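Putative Lipoprotein (Shewanella oneidensis, PDB 3U24) is of unknown function but binds zinc and calcium ions and belongs to a family, DUF885, grouped with a metallopeptidase clan. Local coordinates at residues K271-G276 with M464-N469; D297-I302 with M497-Q502. All coordinates share one frame; numbering follows the deposited sequence.

How the contacts relate
Contacts 1 and 2 lie side by side in one mostly helical region, their centres about 10 Å apart and on the same side of the chain's centre. Along the chain their segments alternate: 271-276, 297-302, 464-469, 497-502. Helices 260-289 and 298-309 are consecutive, as are 459-485 and 489-499. E499 of contact 2 couples the contacts directly, its OE1 lying 2.8 Å from NE2 of Q275 in a probable hydrogen bond and forming a salt bridge with K271. D272 of contact 1 carries a zinc ion, about 7 Å from the E499 side chain, and D498 of contact 2 a calcium ion. Two helix pairs from distant parts of the DUF885 range are thus joined beside bound metal.

Contact 1 (K271-G276 with M464-N469); sequences KDRVQG and MYYKWN. With ZN (zinc ion), chain L.
V274 of helix 260-289 packs against Y466 and N469 of helix 459-485. At the start of 271-276, K271 turns its chain along I473 and I477 of the other helix, further on than 464-469. A lysine suits this buried place because its methylenes pack against isoleucines while bends at chi3 and chi4 (72° and 78°) carry NZ back toward D272, where a weak bond to OD1, part of a salt bridge, spans 3.4 Å. D272 is exposed and grips a zinc ion through both carboxylate oxygens, OD2 at 2.3 Å and OD1 at 2.6 Å; waters add to the coordination, and one of them accepts a hydrogen bond from K271 NZ. R273 has two conformers, so its place is tentative; in one, NE forms a salt bridge with D270, and the guanidinium plane lies 3.5 Å from V274 CG2, which sits toward its rim.

The helices run nearly antiparallel, at 158°, with their local axes 10.0 Å apart. Helix 459-485 also passes the zinc site of H408, H414 and E439, the N469 side chain lying about 9 Å from that of H408, which places the pair near that site. V274 then divides its two methyls: with CG1 anti to the backbone N, this methyl meets Y466 CB at 3.7 Å and CD1 as closely, while CG2 comes to 3.8 Å from N469 OD1. The branched valine thus serves both a tyrosine and an asparagine without any hydrogen bond across the segments. Beyond V274, the Y466 side chain also touches E277, M278 and I281 of helix 260-289.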
# COMPACT_ATOMS: atom_id res chain seq x y z
N LYS A 271 13.67 -1.51 18.11
CA LYS A 271 14.27 -2.81 17.77
C LYS A 271 14.97 -3.39 18.98
O LYS A 271 14.71 -4.50 19.36
CB LYS A 271 15.24 -2.70 16.58
CG LYS A 271 15.93 -4.01 16.22
CD LYS A 271 16.97 -3.87 15.11
CE LYS A 271 18.25 -3.15 15.55
NZ LYS A 271 19.24 -3.95 16.33
N ASP A 272 15.79 -2.59 19.63
CA ASP A 272 16.46 -3.05 20.85
C ASP A 272 15.50 -3.42 21.99
O ASP A 272 15.69 -4.46 22.61
CB ASP A 272 17.52 -2.04 21.33
CG ASP A 272 18.67 -1.86 20.32
OD1 ASP A 272 18.94 -2.79 19.53
OD2 ASP A 272 19.34 -0.79 20.32
N ARG A 273 14.52 -2.57 22.25
CA ARG A 273 13.54 -2.83 23.32
C ARG A 273 12.81 -4.17 23.05
O ARG A 273 12.72 -5.02 23.94
CB ARG A 273 12.52 -1.66 23.45
CG ARG A 273 11.29 -1.96 24.34
CD ARG A 273 10.14 -0.91 24.33
NE ARG A 273 9.38 -0.85 23.06
CZ ARG A 273 8.45 -1.71 22.65
NH1 ARG A 273 7.89 -1.52 21.45
NH2 ARG A 273 8.08 -2.75 23.42
N VAL A 274 12.33 -4.34 21.82
CA VAL A 274 11.56 -5.53 21.43
C VAL A 274 12.41 -6.80 21.57
O VAL A 274 12.00 -7.73 22.25
CB VAL A 274 10.92 -5.39 20.01
CG1 VAL A 274 10.44 -6.75 19.51
CG2 VAL A 274 9.77 -4.36 20.01
N GLN A 275 13.61 -6.81 21.00
CA GLN A 275 14.55 -7.94 21.12
C GLN A 275 14.87 -8.30 22.58
O GLN A 275 14.93 -9.47 22.92
CB GLN A 275 15.85 -7.69 20.33
CG GLN A 275 15.68 -7.69 18.81
CD GLN A 275 16.95 -7.30 18.05
OE1 GLN A 275 17.84 -6.68 18.60
NE2 GLN A 275 17.01 -7.65 16.78
N GLY A 276 15.04 -7.29 23.43
CA GLY A 276 15.28 -7.50 24.86
C GLY A 276 14.10 -8.20 25.51
O GLY A 276 14.31 -9.12 26.30
N MSE A 464 5.51 -14.18 19.74
CA MSE A 464 5.14 -14.22 18.35
C MSE A 464 4.73 -12.84 17.86
O MSE A 464 5.12 -12.44 16.77
CB MSE A 464 4.02 -15.23 18.08
CG MSE A 464 4.41 -16.70 18.23
SE MSE A 464 5.95 -17.30 17.08
CE MSE A 464 5.57 -16.40 15.48
N TYR A 465 3.96 -12.11 18.66
CA TYR A 465 3.66 -10.72 18.36
C TYR A 465 4.94 -9.88 18.15
O TYR A 465 5.04 -9.09 17.21
CB TYR A 465 2.83 -10.05 19.47
CG TYR A 465 2.88 -8.54 19.35
CD1 TYR A 465 2.21 -7.89 18.32
CD2 TYR A 465 3.63 -7.79 20.19
CE1 TYR A 465 2.25 -6.51 18.18
CE2 TYR A 465 3.72 -6.43 20.05
CZ TYR A 465 3.01 -5.78 19.04
OH TYR A 465 3.09 -4.41 18.88
N TYR A 466 5.90 -10.04 19.04
CA TYR A 466 7.13 -9.30 18.90
C TYR A 466 7.87 -9.59 17.58
O TYR A 466 8.40 -8.66 16.97
CB TYR A 466 8.03 -9.54 20.08
CG TYR A 466 7.63 -8.82 21.36
CD1 TYR A 466 7.28 -7.49 21.36
CD2 TYR A 466 7.68 -9.49 22.59
CE1 TYR A 466 6.98 -6.82 22.53
CE2 TYR A 466 7.32 -8.85 23.76
CZ TYR A 466 7.00 -7.52 23.74
OH TYR A 466 6.67 -6.88 24.89
N LYS A 467 7.87 -10.84 17.11
CA LYS A 467 8.55 -11.13 15.84
C LYS A 467 7.85 -10.37 14.72
O LYS A 467 8.49 -9.78 13.83
CB LYS A 467 8.62 -12.64 15.51
CG LYS A 467 9.02 -12.93 14.06
CD LYS A 467 8.81 -14.39 13.68
CE LYS A 467 9.20 -14.69 12.22
NZ LYS A 467 8.02 -14.56 11.27
N TRP A 468 6.52 -10.41 14.79
CA TRP A 468 5.67 -9.67 13.86
C TRP A 468 5.91 -8.18 13.92
O TRP A 468 6.07 -7.54 12.90
CB TRP A 468 4.24 -10.02 14.22
CG TRP A 468 3.15 -9.68 13.25
CD1 TRP A 468 2.20 -8.66 13.37
CD2 TRP A 468 2.78 -10.41 12.04
NE1 TRP A 468 1.31 -8.71 12.31
CE2 TRP A 468 1.60 -9.73 11.49
CE3 TRP A 468 3.29 -11.51 11.37
CZ2 TRP A 468 0.98 -10.14 10.33
CZ3 TRP A 468 2.66 -11.92 10.19
CH2 TRP A 468 1.53 -11.25 9.69
N ASN A 469 5.99 -7.61 15.10
CA ASN A 469 6.31 -6.20 15.23
C ASN A 469 7.67 -5.86 14.63
O ASN A 469 7.84 -4.78 14.02
CB ASN A 469 6.29 -5.80 16.72
CG ASN A 469 6.05 -4.31 16.96
OD1 ASN A 469 6.68 -3.74 17.81
ND2 ASN A 469 5.10 -3.70 16.24
ZN ZN L . 20.80 -1.26 18.58
O HOH W 1 21.13 -3.09 18.48
O HOH W 2 21.84 0.41 17.43
O HOH W 3 19.67 -1.17 17.29

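Contact 2 (D297-I302 with M497-Q502); sequences DNKIAI and MDEAFQ. With CA (calcium ion), chain T.
K299 reaches from helix 298-309 to E499 of segment 497-502 and forms a salt bridge there. Its NZ gives a hydrogen bond of 2.8 Å to the syn lone pair of E499 OE1 and a weak one of 3.0 Å to OE2, so both carboxylate oxygens face the ammonium group. The lysine's chain, extended beyond CG, is long enough to span the gap, and on the way its CD passes D498 O at 3.8 Å. A glutamate suits the other side because its chain can fold: CB leaves CA pointing away from 297-302, and a bend at chi2 (-60°) brings the carboxylate back. Because OE1 also serves K271 and Q275, an alanine here would probably leave two lysine ammonium groups and one amide without their shared acceptor.

In this mostly helical DUF885 fold the contact joins the start of helix 298-309 to the C-terminal region of helix 489-499. D297 is the N-cap of the former: its OD1 accepts from K299 N at 2.8 Å, supplying a partner that a first-turn N-H lacks within the helix.

F501, the second large contributor, has a positive phi (58°) and is where the backbone departs from helical angles. I302 CG2 lies over one face of its ring in a CH-pi contact, 4.2 Å from the centroid, while E499 O stands 3.4 Å above the opposite face, toward the rim. The phenylalanine side chain also touches L470 of helix 459-485, and the isoleucine packs on M278 and T282 as well. Next to E499, D498 binds a calcium ion through OD1 at 2.3 Å, with three waters also coordinating.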
# COMPACT_ATOMS: atom_id res chain seq x y z
N ASP A 297 24.09 -17.18 22.72
CA ASP A 297 23.65 -16.09 21.86
C ASP A 297 22.10 -16.06 21.85
O ASP A 297 21.45 -16.91 21.25
CB ASP A 297 24.21 -16.23 20.44
CG ASP A 297 23.79 -15.07 19.53
OD1 ASP A 297 22.75 -14.42 19.79
OD2 ASP A 297 24.51 -14.78 18.55
N ASN A 298 21.55 -15.07 22.55
CA ASN A 298 20.13 -14.84 22.63
C ASN A 298 19.41 -14.96 21.29
O ASN A 298 18.34 -15.53 21.22
CB ASN A 298 19.85 -13.44 23.20
CG ASN A 298 19.94 -13.36 24.72
OD1 ASN A 298 19.93 -14.36 25.44
ND2 ASN A 298 20.02 -12.13 25.22
N LYS A 299 20.00 -14.41 20.23
CA LYS A 299 19.34 -14.36 18.94
C LYS A 299 19.19 -15.73 18.27
O LYS A 299 18.21 -15.95 17.54
CB LYS A 299 20.03 -13.34 18.01
CG LYS A 299 19.66 -11.89 18.37
CD LYS A 299 20.34 -10.85 17.48
CE LYS A 299 20.10 -9.44 17.98
NZ LYS A 299 21.08 -8.45 17.44
N ILE A 300 20.13 -16.64 18.50
CA ILE A 300 20.01 -18.01 18.02
C ILE A 300 18.94 -18.71 18.85
O ILE A 300 18.07 -19.39 18.30
CB ILE A 300 21.36 -18.80 18.13
CG1 ILE A 300 22.44 -18.22 17.20
CG2 ILE A 300 21.16 -20.28 17.79
CD1 ILE A 300 23.73 -19.05 17.14
N ALA A 301 19.01 -18.56 20.17
CA ALA A 301 17.97 -19.06 21.07
C ALA A 301 16.56 -18.59 20.67
O ALA A 301 15.62 -19.39 20.55
CB ALA A 301 18.27 -18.62 22.48
N ILE A 302 16.39 -17.29 20.47
CA ILE A 302 15.05 -16.74 20.10
C ILE A 302 14.57 -17.36 18.78
O ILE A 302 13.44 -17.79 18.68
CB ILE A 302 15.08 -15.22 20.00
CG1 ILE A 302 15.29 -14.60 21.39
CG2 ILE A 302 13.82 -14.68 19.35
CD1 ILE A 302 15.66 -13.14 21.32
N MSE A 497 17.03 -11.15 8.37
CA MSE A 497 17.09 -12.54 8.84
C MSE A 497 17.58 -12.63 10.28
O MSE A 497 17.02 -13.37 11.06
CB MSE A 497 17.99 -13.37 7.94
CG MSE A 497 17.48 -13.53 6.51
SE MSE A 497 18.54 -14.90 5.47
CE MSE A 497 18.61 -16.31 6.81
N ASP A 498 18.62 -11.87 10.62
CA ASP A 498 19.25 -11.99 11.95
C ASP A 498 18.59 -11.11 13.02
O ASP A 498 18.58 -11.49 14.19
CB ASP A 498 20.73 -11.65 11.87
CG ASP A 498 21.50 -12.57 10.91
OD1 ASP A 498 21.03 -13.69 10.59
OD2 ASP A 498 22.59 -12.17 10.48
N GLU A 499 18.07 -9.95 12.63
CA GLU A 499 17.45 -9.01 13.59
C GLU A 499 15.94 -9.22 13.65
O GLU A 499 15.39 -9.15 14.72
CB GLU A 499 17.78 -7.54 13.26
CG GLU A 499 19.27 -7.21 13.19
CD GLU A 499 20.03 -7.46 14.49
OE1 GLU A 499 19.52 -7.13 15.58
OE2 GLU A 499 21.16 -8.01 14.44
N ALA A 500 15.31 -9.51 12.50
CA ALA A 500 13.87 -9.70 12.39
C ALA A 500 13.44 -11.15 12.22
O ALA A 500 12.27 -11.40 12.02
CB ALA A 500 13.32 -8.90 11.22
N PHE A 501 14.39 -12.09 12.23
CA PHE A 501 14.09 -13.52 12.23
C PHE A 501 13.24 -13.98 11.04
O PHE A 501 12.45 -14.90 11.17
CB PHE A 501 13.45 -13.94 13.57
CG PHE A 501 14.18 -13.37 14.75
CD1 PHE A 501 15.48 -13.77 15.03
CD2 PHE A 501 13.61 -12.39 15.53
CE1 PHE A 501 16.18 -13.23 16.10
CE2 PHE A 501 14.31 -11.83 16.58
CZ PHE A 501 15.59 -12.25 16.87
N GLN A 502 13.45 -13.35 9.89
CA GLN A 502 12.80 -13.78 8.65
C GLN A 502 13.60 -14.82 7.82
O GLN A 502 14.81 -14.99 7.98
CB GLN A 502 12.48 -12.55 7.78
CG GLN A 502 11.29 -11.79 8.34
CD GLN A 502 11.06 -10.47 7.69
OE1 GLN A 502 11.39 -10.24 6.53
NE2 GLN A 502 10.48 -9.57 8.45
CA CA T . 22.24 -14.98 9.09
O HOH W 4 24.31 -13.66 9.58
O HOH W 5 23.26 -15.71 10.94
O HOH W 6 22.63 -13.58 6.94